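Extracellular solute-binding protein family 5 (Brucella melitensis, PDB 4ONY) probably binds peptides or related solutes in the periplasm and delivers them to an ABC transporter for uptake. Local coordinates at residues T32-T37 and T97-L102; F171-N174 and E180-M183; I274-N279 and S583-P588; T352-F355 and L361-V364; A417-K422 and K432-E437. All coordinates share one frame; numbering follows the deposited sequence.

Interaction 1: T32-T37 and T97-L102; sequences THFPYT and TLYSLL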
# COMPACT_ATOMS: atom_id res chain seq x y z
N THR A 32 23.40 1.89 15.68
CA THR A 32 24.35 1.03 14.93
C THR A 32 23.72 0.23 13.80
O THR A 32 24.41 -0.32 12.96
CB THR A 32 25.06 0.09 15.88
OG1 THR A 32 24.07 -0.70 16.55
CG2 THR A 32 25.90 0.93 16.90
N HIS A 33 22.39 0.11 13.82
CA HIS A 33 21.67 -0.57 12.76
C HIS A 33 20.17 -0.25 12.92
O HIS A 33 19.78 0.21 13.99
CB HIS A 33 21.92 -2.07 12.81
CG HIS A 33 21.38 -2.74 14.03
ND1 HIS A 33 20.46 -3.78 13.96
CD2 HIS A 33 21.63 -2.56 15.35
CE1 HIS A 33 20.17 -4.19 15.18
NE2 HIS A 33 20.84 -3.45 16.04
N PHE A 34 19.39 -0.47 11.87
CA PHE A 34 17.93 -0.43 12.01
C PHE A 34 17.55 -1.55 12.99
O PHE A 34 18.15 -2.62 13.00
CB PHE A 34 17.23 -0.59 10.63
CG PHE A 34 17.25 0.64 9.77
CD1 PHE A 34 18.00 1.75 10.09
CD2 PHE A 34 16.57 0.64 8.54
CE1 PHE A 34 18.01 2.85 9.28
CE2 PHE A 34 16.58 1.73 7.72
CZ PHE A 34 17.31 2.84 8.08
N PRO A 35 16.55 -1.29 13.85
CA PRO A 35 16.29 -2.17 14.95
C PRO A 35 15.69 -3.54 14.55
O PRO A 35 15.67 -4.47 15.38
CB PRO A 35 15.33 -1.37 15.84
CG PRO A 35 14.64 -0.47 14.92
CD PRO A 35 15.66 -0.11 13.88
N TYR A 36 15.32 -3.72 13.29
CA TYR A 36 14.79 -4.99 12.82
C TYR A 36 15.75 -5.88 11.98
O TYR A 36 15.30 -6.83 11.31
CB TYR A 36 13.50 -4.76 12.04
CG TYR A 36 13.58 -3.79 10.86
CD1 TYR A 36 13.47 -2.42 11.06
CD2 TYR A 36 13.80 -4.25 9.56
CE1 TYR A 36 13.52 -1.53 9.99
CE2 TYR A 36 13.86 -3.38 8.50
CZ TYR A 36 13.72 -2.03 8.71
OH TYR A 36 13.71 -1.13 7.70
N THR A 37 17.05 -5.58 12.03
CA THR A 37 18.04 -6.40 11.42
C THR A 37 18.90 -7.11 12.46
O THR A 37 19.03 -6.68 13.61
CB THR A 37 19.02 -5.59 10.54
OG1 THR A 37 19.94 -4.82 11.36
CG2 THR A 37 18.27 -4.71 9.56
N THR A 97 9.74 7.89 8.21
CA THR A 97 11.04 8.45 8.54
C THR A 97 12.12 7.87 7.61
O THR A 97 12.17 6.67 7.37
CB THR A 97 11.43 8.14 9.98
OG1 THR A 97 10.43 8.65 10.87
CG2 THR A 97 12.81 8.81 10.33
N LEU A 98 12.96 8.77 7.11
CA LEU A 98 14.11 8.45 6.27
C LEU A 98 15.42 8.66 7.01
O LEU A 98 15.54 9.61 7.79
CB LEU A 98 14.10 9.38 5.07
CG LEU A 98 12.78 9.46 4.25
CD1 LEU A 98 12.89 10.49 3.16
CD2 LEU A 98 12.49 8.10 3.64
N TYR A 99 16.41 7.80 6.76
CA TYR A 99 17.75 7.91 7.34
C TYR A 99 18.79 8.01 6.22
O TYR A 99 18.45 7.81 5.03
CB TYR A 99 18.05 6.72 8.29
CG TYR A 99 17.19 6.74 9.52
CD1 TYR A 99 17.55 7.49 10.61
CD2 TYR A 99 15.96 6.05 9.56
CE1 TYR A 99 16.74 7.59 11.74
CE2 TYR A 99 15.15 6.12 10.67
CZ TYR A 99 15.53 6.92 11.76
OH TYR A 99 14.73 7.04 12.90
N SER A 100 20.02 8.33 6.58
CA SER A 100 21.11 8.57 5.62
C SER A 100 21.36 7.38 4.67
O SER A 100 21.27 6.22 5.07
CB SER A 100 22.39 8.93 6.36
OG SER A 100 22.19 10.14 7.09
N LEU A 101 21.56 7.67 3.40
CA LEU A 101 22.04 6.63 2.43
C LEU A 101 23.05 7.36 1.53
O LEU A 101 24.12 7.75 2.04
CB LEU A 101 20.90 5.97 1.69
CG LEU A 101 21.25 4.77 0.81
CD1 LEU A 101 21.82 3.66 1.67
CD2 LEU A 101 20.02 4.29 -0.00
N LEU A 102 22.69 7.67 0.29
CA LEU A 102 23.66 8.43 -0.54
C LEU A 102 23.97 9.80 0.07
O LEU A 102 25.13 10.27 -0.00
CB LEU A 102 23.19 8.57 -2.00
CG LEU A 102 23.30 7.32 -2.88
CD1 LEU A 102 22.59 7.52 -4.19
CD2 LEU A 102 24.75 6.96 -3.16

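Interaction 2: F171-N174 and E180-M183; sequences FTFN and EFPM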
# COMPACT_ATOMS: atom_id res chain seq x y z
N PHE A 171 17.88 21.99 -2.97
CA PHE A 171 16.64 22.14 -3.74
C PHE A 171 15.83 23.24 -3.09
O PHE A 171 15.51 23.14 -1.90
CB PHE A 171 15.80 20.84 -3.67
CG PHE A 171 16.47 19.65 -4.30
CD1 PHE A 171 17.47 18.97 -3.65
CD2 PHE A 171 16.07 19.21 -5.54
CE1 PHE A 171 18.08 17.86 -4.24
CE2 PHE A 171 16.68 18.12 -6.14
CZ PHE A 171 17.69 17.45 -5.49
N THR A 172 15.53 24.30 -3.82
CA THR A 172 14.61 25.34 -3.33
C THR A 172 13.28 25.21 -4.03
O THR A 172 13.23 25.15 -5.26
CB THR A 172 15.20 26.74 -3.60
OG1 THR A 172 16.51 26.80 -3.06
CG2 THR A 172 14.32 27.86 -2.97
N PHE A 173 12.20 25.15 -3.25
CA PHE A 173 10.89 24.85 -3.78
C PHE A 173 10.07 26.09 -4.08
O PHE A 173 10.34 27.15 -3.53
CB PHE A 173 10.13 23.93 -2.82
CG PHE A 173 10.89 22.68 -2.49
CD1 PHE A 173 11.26 21.81 -3.51
CD2 PHE A 173 11.31 22.42 -1.22
CE1 PHE A 173 12.01 20.68 -3.25
CE2 PHE A 173 12.03 21.28 -0.95
CZ PHE A 173 12.38 20.40 -1.97
N ASN A 174 9.09 25.93 -4.96
CA ASN A 174 8.19 27.01 -5.32
C ASN A 174 6.85 26.79 -4.66
O ASN A 174 6.66 25.84 -3.90
CB ASN A 174 8.06 27.14 -6.84
CG ASN A 174 7.40 25.94 -7.50
OD1 ASN A 174 6.48 25.32 -6.96
ND2 ASN A 174 7.84 25.63 -8.70
N GLU A 180 4.96 17.46 2.30
CA GLU A 180 5.43 16.13 1.91
C GLU A 180 6.51 16.14 0.80
O GLU A 180 7.33 15.25 0.75
CB GLU A 180 4.25 15.28 1.41
CG GLU A 180 4.59 13.81 1.15
CD GLU A 180 3.73 13.17 0.05
OE1 GLU A 180 3.29 13.86 -0.89
OE2 GLU A 180 3.56 11.95 0.10
N PHE A 181 6.54 17.17 -0.05
CA PHE A 181 7.40 17.13 -1.24
C PHE A 181 8.89 16.86 -0.98
O PHE A 181 9.51 16.07 -1.70
CB PHE A 181 7.26 18.40 -2.10
CG PHE A 181 7.85 18.22 -3.48
CD1 PHE A 181 7.31 17.29 -4.33
CD2 PHE A 181 8.98 18.90 -3.86
CE1 PHE A 181 7.84 17.09 -5.59
CE2 PHE A 181 9.54 18.71 -5.12
CZ PHE A 181 8.95 17.80 -5.99
N PRO A 182 9.48 17.49 0.04
CA PRO A 182 10.88 17.16 0.27
C PRO A 182 11.10 15.71 0.60
O PRO A 182 12.16 15.19 0.27
CB PRO A 182 11.27 18.04 1.46
CG PRO A 182 10.29 19.15 1.45
CD PRO A 182 9.02 18.56 0.91
N MET A 183 10.13 15.05 1.24
CA MET A 183 10.21 13.61 1.44
C MET A 183 10.37 12.84 0.12
O MET A 183 11.00 11.78 0.09
CB MET A 183 8.97 13.04 2.17
CG MET A 183 8.56 13.77 3.45
SD MET A 183 9.81 13.76 4.74
CE MET A 183 9.85 12.02 5.14

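Interaction 3: I274-N279 and S583-P588; sequences IFIEGN and SGYQLP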
# COMPACT_ATOMS: atom_id res chain seq x y z
N ILE A 274 11.25 -19.52 -0.95
CA ILE A 274 10.12 -19.04 -0.17
C ILE A 274 8.89 -18.95 -1.06
O ILE A 274 8.98 -19.01 -2.28
CB ILE A 274 10.39 -17.64 0.44
CG1 ILE A 274 10.54 -16.58 -0.67
CG2 ILE A 274 11.68 -17.62 1.28
CD1 ILE A 274 10.51 -15.15 -0.18
N PHE A 275 7.73 -18.82 -0.42
CA PHE A 275 6.48 -18.62 -1.11
C PHE A 275 5.62 -17.70 -0.29
O PHE A 275 5.26 -18.01 0.87
CB PHE A 275 5.74 -19.95 -1.38
CG PHE A 275 4.53 -19.80 -2.25
CD1 PHE A 275 3.31 -19.46 -1.69
CD2 PHE A 275 4.62 -19.96 -3.61
CE1 PHE A 275 2.20 -19.25 -2.46
CE2 PHE A 275 3.50 -19.79 -4.40
CZ PHE A 275 2.28 -19.45 -3.83
N ILE A 276 5.33 -16.53 -0.85
CA ILE A 276 4.57 -15.50 -0.11
C ILE A 276 3.10 -15.82 -0.39
O ILE A 276 2.69 -15.80 -1.55
CB ILE A 276 4.94 -14.10 -0.62
CG1 ILE A 276 6.40 -13.80 -0.27
CG2 ILE A 276 4.02 -13.04 -0.02
CD1 ILE A 276 6.96 -12.55 -0.93
N GLU A 277 2.32 -16.16 0.65
CA GLU A 277 0.97 -16.69 0.46
C GLU A 277 -0.15 -15.67 0.79
O GLU A 277 -0.21 -15.14 1.90
CB GLU A 277 0.78 -17.91 1.36
CG GLU A 277 -0.59 -18.55 1.20
CD GLU A 277 -0.74 -19.14 -0.19
OE1 GLU A 277 -0.28 -20.28 -0.40
OE2 GLU A 277 -1.31 -18.43 -1.06
N GLY A 278 -1.03 -15.44 -0.16
CA GLY A 278 -2.26 -14.67 0.06
C GLY A 278 -3.59 -15.42 -0.05
O GLY A 278 -4.67 -14.85 0.16
N ASN A 279 -3.53 -16.69 -0.41
CA ASN A 279 -4.71 -17.46 -0.65
C ASN A 279 -5.02 -18.35 0.56
O ASN A 279 -4.25 -19.28 0.85
CB ASN A 279 -4.49 -18.27 -1.89
CG ASN A 279 -5.69 -19.09 -2.26
OD1 ASN A 279 -6.39 -19.64 -1.40
ND2 ASN A 279 -5.91 -19.24 -3.55
N SER A 583 6.25 -2.49 9.52
CA SER A 583 5.80 -2.78 8.16
C SER A 583 5.64 -4.26 7.84
O SER A 583 5.23 -4.61 6.75
CB SER A 583 6.69 -2.15 7.12
OG SER A 583 6.70 -0.74 7.18
N GLY A 584 5.94 -5.14 8.79
CA GLY A 584 5.81 -6.56 8.55
C GLY A 584 7.16 -7.13 8.14
O GLY A 584 8.19 -6.48 8.33
N TYR A 585 7.17 -8.36 7.63
CA TYR A 585 8.45 -9.02 7.36
C TYR A 585 9.23 -8.20 6.33
O TYR A 585 8.64 -7.58 5.45
CB TYR A 585 8.26 -10.50 6.89
CG TYR A 585 7.56 -10.60 5.52
CD1 TYR A 585 8.28 -10.50 4.34
CD2 TYR A 585 6.19 -10.74 5.45
CE1 TYR A 585 7.64 -10.53 3.10
CE2 TYR A 585 5.52 -10.79 4.23
CZ TYR A 585 6.25 -10.66 3.06
OH TYR A 585 5.60 -10.70 1.86
N GLN A 586 10.56 -8.27 6.39
CA GLN A 586 11.42 -7.52 5.49
C GLN A 586 12.49 -8.45 4.89
O GLN A 586 13.49 -8.74 5.53
CB GLN A 586 12.10 -6.41 6.28
CG GLN A 586 11.17 -5.41 6.87
CD GLN A 586 10.45 -4.66 5.81
OE1 GLN A 586 11.08 -4.14 4.89
NE2 GLN A 586 9.13 -4.59 5.90
N LEU A 587 12.24 -8.92 3.68
CA LEU A 587 13.13 -9.86 3.01
C LEU A 587 14.57 -9.41 2.94
O LEU A 587 15.48 -10.25 3.02
CB LEU A 587 12.64 -10.17 1.59
CG LEU A 587 11.30 -10.86 1.48
CD1 LEU A 587 11.09 -11.29 0.04
CD2 LEU A 587 11.24 -12.09 2.41
N PRO A 588 14.82 -8.08 2.75
CA PRO A 588 16.21 -7.64 2.69
C PRO A 588 17.03 -7.87 3.98
O PRO A 588 18.24 -7.76 3.94
CB PRO A 588 16.10 -6.13 2.41
CG PRO A 588 14.80 -5.99 1.71
CD PRO A 588 13.89 -7.02 2.34

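Interaction 4: T352-F355 and L361-V364; sequences TQSF and LSSV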
# COMPACT_ATOMS: atom_id res chain seq x y z
N THR A 352 -13.05 -6.70 8.42
CA THR A 352 -12.49 -5.36 8.30
C THR A 352 -13.55 -4.39 8.80
O THR A 352 -14.72 -4.49 8.45
CB THR A 352 -12.14 -5.06 6.83
OG1 THR A 352 -11.09 -5.94 6.37
CG2 THR A 352 -11.72 -3.62 6.68
N GLN A 353 -13.14 -3.45 9.61
CA GLN A 353 -14.06 -2.46 10.18
C GLN A 353 -13.70 -0.97 9.83
O GLN A 353 -14.58 -0.17 9.79
CB GLN A 353 -14.06 -2.58 11.71
CG GLN A 353 -14.34 -3.98 12.24
CD GLN A 353 -14.42 -3.98 13.74
OE1 GLN A 353 -15.34 -3.47 14.33
NE2 GLN A 353 -13.38 -4.45 14.36
N SER A 354 -12.42 -0.66 9.66
CA SER A 354 -11.92 0.70 9.48
C SER A 354 -11.24 0.82 8.11
O SER A 354 -10.71 -0.18 7.61
CB SER A 354 -10.84 0.95 10.54
OG SER A 354 -10.11 2.17 10.36
N PHE A 355 -11.19 2.04 7.60
CA PHE A 355 -10.40 2.34 6.41
C PHE A 355 -8.90 2.40 6.72
O PHE A 355 -8.12 2.51 5.80
CB PHE A 355 -10.91 3.63 5.77
CG PHE A 355 -12.30 3.49 5.20
CD1 PHE A 355 -12.48 3.06 3.93
CD2 PHE A 355 -13.40 3.76 5.96
CE1 PHE A 355 -13.73 2.91 3.39
CE2 PHE A 355 -14.68 3.60 5.45
CZ PHE A 355 -14.84 3.19 4.15
N LEU A 361 -4.12 4.32 13.07
CA LEU A 361 -5.00 5.29 12.41
C LEU A 361 -6.47 4.89 12.40
O LEU A 361 -7.32 5.68 12.04
CB LEU A 361 -4.51 5.56 10.99
CG LEU A 361 -3.07 6.12 10.88
CD1 LEU A 361 -2.67 6.37 9.42
CD2 LEU A 361 -2.89 7.41 11.64
N SER A 362 -6.80 3.65 12.77
CA SER A 362 -8.18 3.23 12.87
C SER A 362 -8.88 3.91 14.03
O SER A 362 -8.34 3.94 15.16
CB SER A 362 -8.25 1.71 13.13
OG SER A 362 -9.58 1.30 13.39
N SER A 363 -10.11 4.38 13.79
CA SER A 363 -10.92 4.98 14.85
C SER A 363 -11.72 3.98 15.66
O SER A 363 -12.33 4.34 16.72
CB SER A 363 -11.92 5.96 14.24
OG SER A 363 -12.87 5.27 13.42
N VAL A 364 -11.78 2.74 15.19
CA VAL A 364 -12.71 1.74 15.77
C VAL A 364 -12.31 1.34 17.19
O VAL A 364 -11.15 1.07 17.46
CB VAL A 364 -12.80 0.53 14.83
CG1 VAL A 364 -13.65 -0.59 15.42
CG2 VAL A 364 -13.37 0.98 13.50

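Interaction 5: A417-K422 and K432-E437; sequences AGFQFK and KPFAFE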
# COMPACT_ATOMS: atom_id res chain seq x y z
N ALA A 417 -36.63 5.08 6.94
CA ALA A 417 -36.29 5.74 5.68
C ALA A 417 -37.35 5.69 4.59
O ALA A 417 -37.08 6.10 3.48
CB ALA A 417 -35.04 5.15 5.13
N GLY A 418 -38.54 5.22 4.90
CA GLY A 418 -39.69 5.35 4.01
C GLY A 418 -40.05 4.06 3.26
O GLY A 418 -40.95 4.08 2.45
N PHE A 419 -39.33 2.95 3.51
CA PHE A 419 -39.65 1.68 2.88
C PHE A 419 -40.95 1.12 3.45
O PHE A 419 -41.31 1.42 4.59
CB PHE A 419 -38.52 0.67 3.07
CG PHE A 419 -37.38 0.83 2.09
CD1 PHE A 419 -36.66 2.01 2.04
CD2 PHE A 419 -37.06 -0.18 1.22
CE1 PHE A 419 -35.60 2.16 1.14
CE2 PHE A 419 -36.03 -0.04 0.31
CZ PHE A 419 -35.31 1.15 0.25
N GLN A 420 -41.64 0.30 2.64
CA GLN A 420 -42.70 -0.61 3.09
C GLN A 420 -42.30 -2.04 2.75
O GLN A 420 -41.46 -2.32 1.90
CB GLN A 420 -44.01 -0.32 2.39
CG GLN A 420 -44.42 1.12 2.33
CD GLN A 420 -44.95 1.66 3.61
OE1 GLN A 420 -45.19 0.93 4.58
NE2 GLN A 420 -45.13 2.98 3.64
N PHE A 421 -42.96 -2.97 3.41
CA PHE A 421 -42.76 -4.38 3.17
C PHE A 421 -44.14 -4.96 2.92
O PHE A 421 -45.01 -4.85 3.77
CB PHE A 421 -42.06 -4.96 4.36
CG PHE A 421 -40.65 -4.44 4.49
CD1 PHE A 421 -39.61 -5.02 3.80
CD2 PHE A 421 -40.41 -3.29 5.25
CE1 PHE A 421 -38.31 -4.50 3.92
CE2 PHE A 421 -39.13 -2.77 5.36
CZ PHE A 421 -38.07 -3.37 4.69
N LYS A 422 -44.36 -5.46 1.72
CA LYS A 422 -45.69 -5.84 1.25
C LYS A 422 -45.36 -7.07 0.44
O LYS A 422 -44.48 -7.02 -0.45
CB LYS A 422 -46.32 -4.70 0.40
N LYS A 432 -41.55 1.40 -5.67
CA LYS A 432 -41.06 0.36 -6.57
C LYS A 432 -40.48 -0.77 -5.75
O LYS A 432 -39.80 -0.52 -4.76
CB LYS A 432 -39.92 0.86 -7.48
CG LYS A 432 -40.33 1.92 -8.46
CD LYS A 432 -39.39 2.00 -9.66
CE LYS A 432 -38.19 2.89 -9.45
NZ LYS A 432 -38.50 4.24 -8.88
N PRO A 433 -40.68 -2.01 -6.18
CA PRO A 433 -39.90 -3.06 -5.52
C PRO A 433 -38.38 -2.77 -5.56
O PRO A 433 -37.86 -2.30 -6.58
CB PRO A 433 -40.24 -4.32 -6.33
CG PRO A 433 -41.58 -4.01 -6.93
CD PRO A 433 -41.50 -2.54 -7.25
N PHE A 434 -37.70 -2.96 -4.43
CA PHE A 434 -36.31 -2.53 -4.30
C PHE A 434 -35.42 -3.57 -4.98
O PHE A 434 -35.46 -4.76 -4.64
CB PHE A 434 -35.90 -2.35 -2.83
CG PHE A 434 -34.60 -1.62 -2.65
CD1 PHE A 434 -34.41 -0.38 -3.21
CD2 PHE A 434 -33.58 -2.15 -1.91
CE1 PHE A 434 -33.21 0.34 -3.06
CE2 PHE A 434 -32.39 -1.46 -1.72
CZ PHE A 434 -32.19 -0.21 -2.30
N ALA A 435 -34.61 -3.12 -5.92
CA ALA A 435 -33.77 -3.97 -6.70
C ALA A 435 -32.52 -3.22 -7.15
O ALA A 435 -32.57 -2.02 -7.36
CB ALA A 435 -34.53 -4.43 -7.91
N PHE A 436 -31.40 -3.93 -7.27
CA PHE A 436 -30.21 -3.33 -7.78
C PHE A 436 -29.25 -4.37 -8.32
O PHE A 436 -29.49 -5.58 -8.16
CB PHE A 436 -29.51 -2.45 -6.73
CG PHE A 436 -28.98 -3.18 -5.53
CD1 PHE A 436 -27.65 -3.60 -5.49
CD2 PHE A 436 -29.75 -3.32 -4.38
CE1 PHE A 436 -27.14 -4.20 -4.36
CE2 PHE A 436 -29.23 -3.89 -3.23
CZ PHE A 436 -27.93 -4.35 -3.24
N GLU A 437 -28.23 -3.90 -9.00
CA GLU A 437 -27.23 -4.77 -9.62
C GLU A 437 -25.87 -4.70 -8.92
O GLU A 437 -25.35 -3.60 -8.64
CB GLU A 437 -27.04 -4.36 -11.10
CG GLU A 437 -25.99 -5.14 -11.87
CD GLU A 437 -25.75 -4.53 -13.21
OE1 GLU A 437 -24.94 -3.62 -13.35
OE2 GLU A 437 -26.36 -4.99 -14.19

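Interaction 1: T32-T37 and T97-L102
Phe34 and Tyr99 carry this contact by themselves. The far end of the Phe34 ring, CE1 and CZ, comes against the near side of the Tyr99 ring. Phe34 CZ lies 3.8 Å from Tyr99 CD2. Phe34 CE1 also reaches Tyr99 CG, at 4.0 Å. Tyr99 CB closes the patch, 4.0 Å from Phe34 CZ. The ring centroids are 5.4 Å apart and the planes meet at 62°. This oblique pair is neither a stack nor a T-shape.

Both side chains start alike. Each CG stands anti to its own carbonyl carbon, with chi1 -76° in Phe34 and -67° in Tyr99. Tyr99 leaves its strand pointing at the loop. The Phe34 side chain covers about half of the gap between the backbones, whose CA atoms stay 9.6 Å apart at this pair.

Further out, a type I beta turn from Phe34 to Thr37 shapes the loop. Its backbone bond runs from Thr37 N to Phe34 O. The His33 ring braces the same turn: ND1 donates to Thr37 OG1 at 2.8 Å, nearly in the ring plane. On the strand side, Tyr99 OH is hydrogen-bonded to Glu94 OE2 and Leu27 N, and Tyr31 meets the Tyr99 ring edge-to-face. Leu89 of the neighbouring strand 88-90 also packs on Phe34.

The loop between strands 18-20 and 46-52 is thus laid on strand 97-108 of the antiparallel sheet. The join is purely apolar and buried. The phenol is anchored by its own polar partners, so the tyrosine can offer carbon to Phe34 without leaving its hydroxyl unsatisfied.

Interaction 2: F171-N174 and E180-M183
A strand-to-helix connection is closed here, where strand 168-173 of the antiparallel sheet is followed by helix 181-187. Phe173, near the strand end, points at the first turn of the helix and meets Phe181 and Pro182. The two phenylalanines form an offset edge-to-face pair. The edge of Phe181 is turned to the face of Phe173, with the planes at 86° and the centroids 5.4 Å apart. Phe181 brings its CD2 and CE2 side. CD2 lies 3.6 Å from Phe173 CE1, and CE2 lies 3.7 Å from the same atom. On the same side of the ring plane, but at another part of the rim, Phe173 CE2 meets Pro182 CG at 3.7 Å.

Phe181 has CG anti to its backbone N (chi1 -165°), which swings the ring out from the helix toward the strand. Phe173 has CG beside its backbone N instead.

Around this trio, Ile185 from the next helical turn and Val115 of strand 114-119 also touch Phe173. Val158 of strand 158-165 touches Phe181. All three contact residues are buried, and only carbon meets carbon between the segments. Between these two segments the hold is therefore dispersion and the edge-to-face attraction of the rings, with no polar bond.

Interaction 3: I274-N279 and S583-P588
Ile276 reaches from its strand toward Tyr585 and Leu587. CB sends out two branches. CG2, anti to the backbone N, comes to 3.4 Å from Tyr585 OH. CG1 stands beside the backbone N (chi1 -66°) and is 3.8 Å from the same oxygen. At the tip, CD1 lies 3.6 Å from Tyr585 OH. CD1 also passes Leu587 CD1 at 4.4 Å. Three carbons of the isoleucine thus lie against the phenol oxygen, and the two side chains run at a slant to each other.

Two residues back, Ile274 points the same way. It meets Leu587 tip to tip, its CD1 lying 3.9 Å from Leu587 CD1 and 4.1 Å from Leu587 CD2.

The loop has its own brace: Gln586 NE2 donates to Gly584 O at 3.2 Å, from above the carbonyl plane. Tyr585 N is hydrogen-bonded to Gln566 OE1, and the Tyr585 ring meets that of Phe302. Val568 of strand 566-571 also touches Tyr585.

Strand 274-277 is paired with strand 566-571. Ile274 and Ile276, two residues apart, present one side of it. The loop between strands 574-575 and 591-592, some 300 residues later in the chain, thus packs by apolar side chains on an outer strand of the three-stranded antiparallel sheet.

Interaction 4: T352-F355 and L361-V364
Gln353 and Val364 cross at about a right angle, with the end of the glutamine beside one methyl of the valine. Gln353 OE1 is 3.5 Å from Val364 CG1, and Gln353 CD is 3.9 Å from it. The other methyl, CG2, turns to the backbone side. It sits 4.0 Å from Gln353 CB and 3.9 Å from Ser354 CB. The glutamine chain is extended beyond CG (chi2 -176°), which carries the amide out across the valine, to CG1. His393 holds that amide through a hydrogen bond from ND1 to Gln353 OE1, and the His393 side chain also touches Val364.

Ser354 and Ser362 meet at the closest approach of the two backbones. Ser362 OG is 3.1 Å from Ser354 CB. Both segments belong to the loop between strand 350-351 and helix 370-376, which doubles back here. An ST turn shapes the returning arm: Val364 N donates to Ser362 OG at 3.2 Å. Ser362 OG, anti to its own N (chi1 173°), lies against Ser354 CB and still accepts this bond.

Ser354 OG is bonded to Asp548 OD2 and to Trp356 N. Ser363 OG reaches the same carboxylate oxygen. Asp548 belongs to helix 537-553, and its OD1 accepts from Phe355 N.

Interaction 5: A417-K422 and K432-E437
Phe419 drives its ring edge into the face of Phe434. Phe419 CE2 is 3.6 Å from Phe434 CG, and Phe419 CZ stands over the centre of the Phe434 ring, 3.8 Å above its plane. The planes meet at 82° and the centroids are 5.1 Å apart, a T-shaped pair.

The two side chains use different first torsions. Phe434 has CG anti to its backbone N (chi1 -167°), and its bond from CA to CB already points at the other segment. Phe419 has CG beside its backbone N. Its CB does not head for the partner, but chi1, at -82°, directs the ring so that its end comes nearer. The CA atoms of the pair remain 9.0 Å apart, so the gap is bridged by the two side chains, mostly by their rings.

Both rings are buried. Val327 and Leu331 of helix 325-333 touch Phe419 and Phe434 respectively, and Leu414 packs on Phe419.

Phe419 comes just past the end of helix 404-416, after Ala417 and Gly418. Gly418, with positive phi, is the C-prime residue of a Schellman motif there, in which Phe419 N bonds to Leu414 O and Gly418 N to Ser415 O. An apolar residue just after a Schellman glycine, turned back to pack beside its own helix, is characteristic of this helix ending.

In the fold
Interactions 1, 2 and 3 form a connected group. Interaction 1 touches interaction 2 where Leu98 CD1 lies 3.8 Å from Met183 O, and both reach the same antiparallel sheet. It touches interaction 3 where Tyr36 CE2 packs 3.7 Å from Gln586 CG. Interactions 2 and 3 do not meet; their nearest atoms are about 13 Å apart. Interactions 4 and 5 both fall inside the chain loop closed by interaction 3, yet stay about 12 and 25 Å from it between nearest atoms. Interaction 5 lies farthest out, its centre about 58 Å from that of interaction 1. The bound 1-ethoxy-2-(2-ethoxyethoxy)ethane is lined by Gln222, Gln225, Arg226, Tyr256 and Tyr257, none of them in these segments.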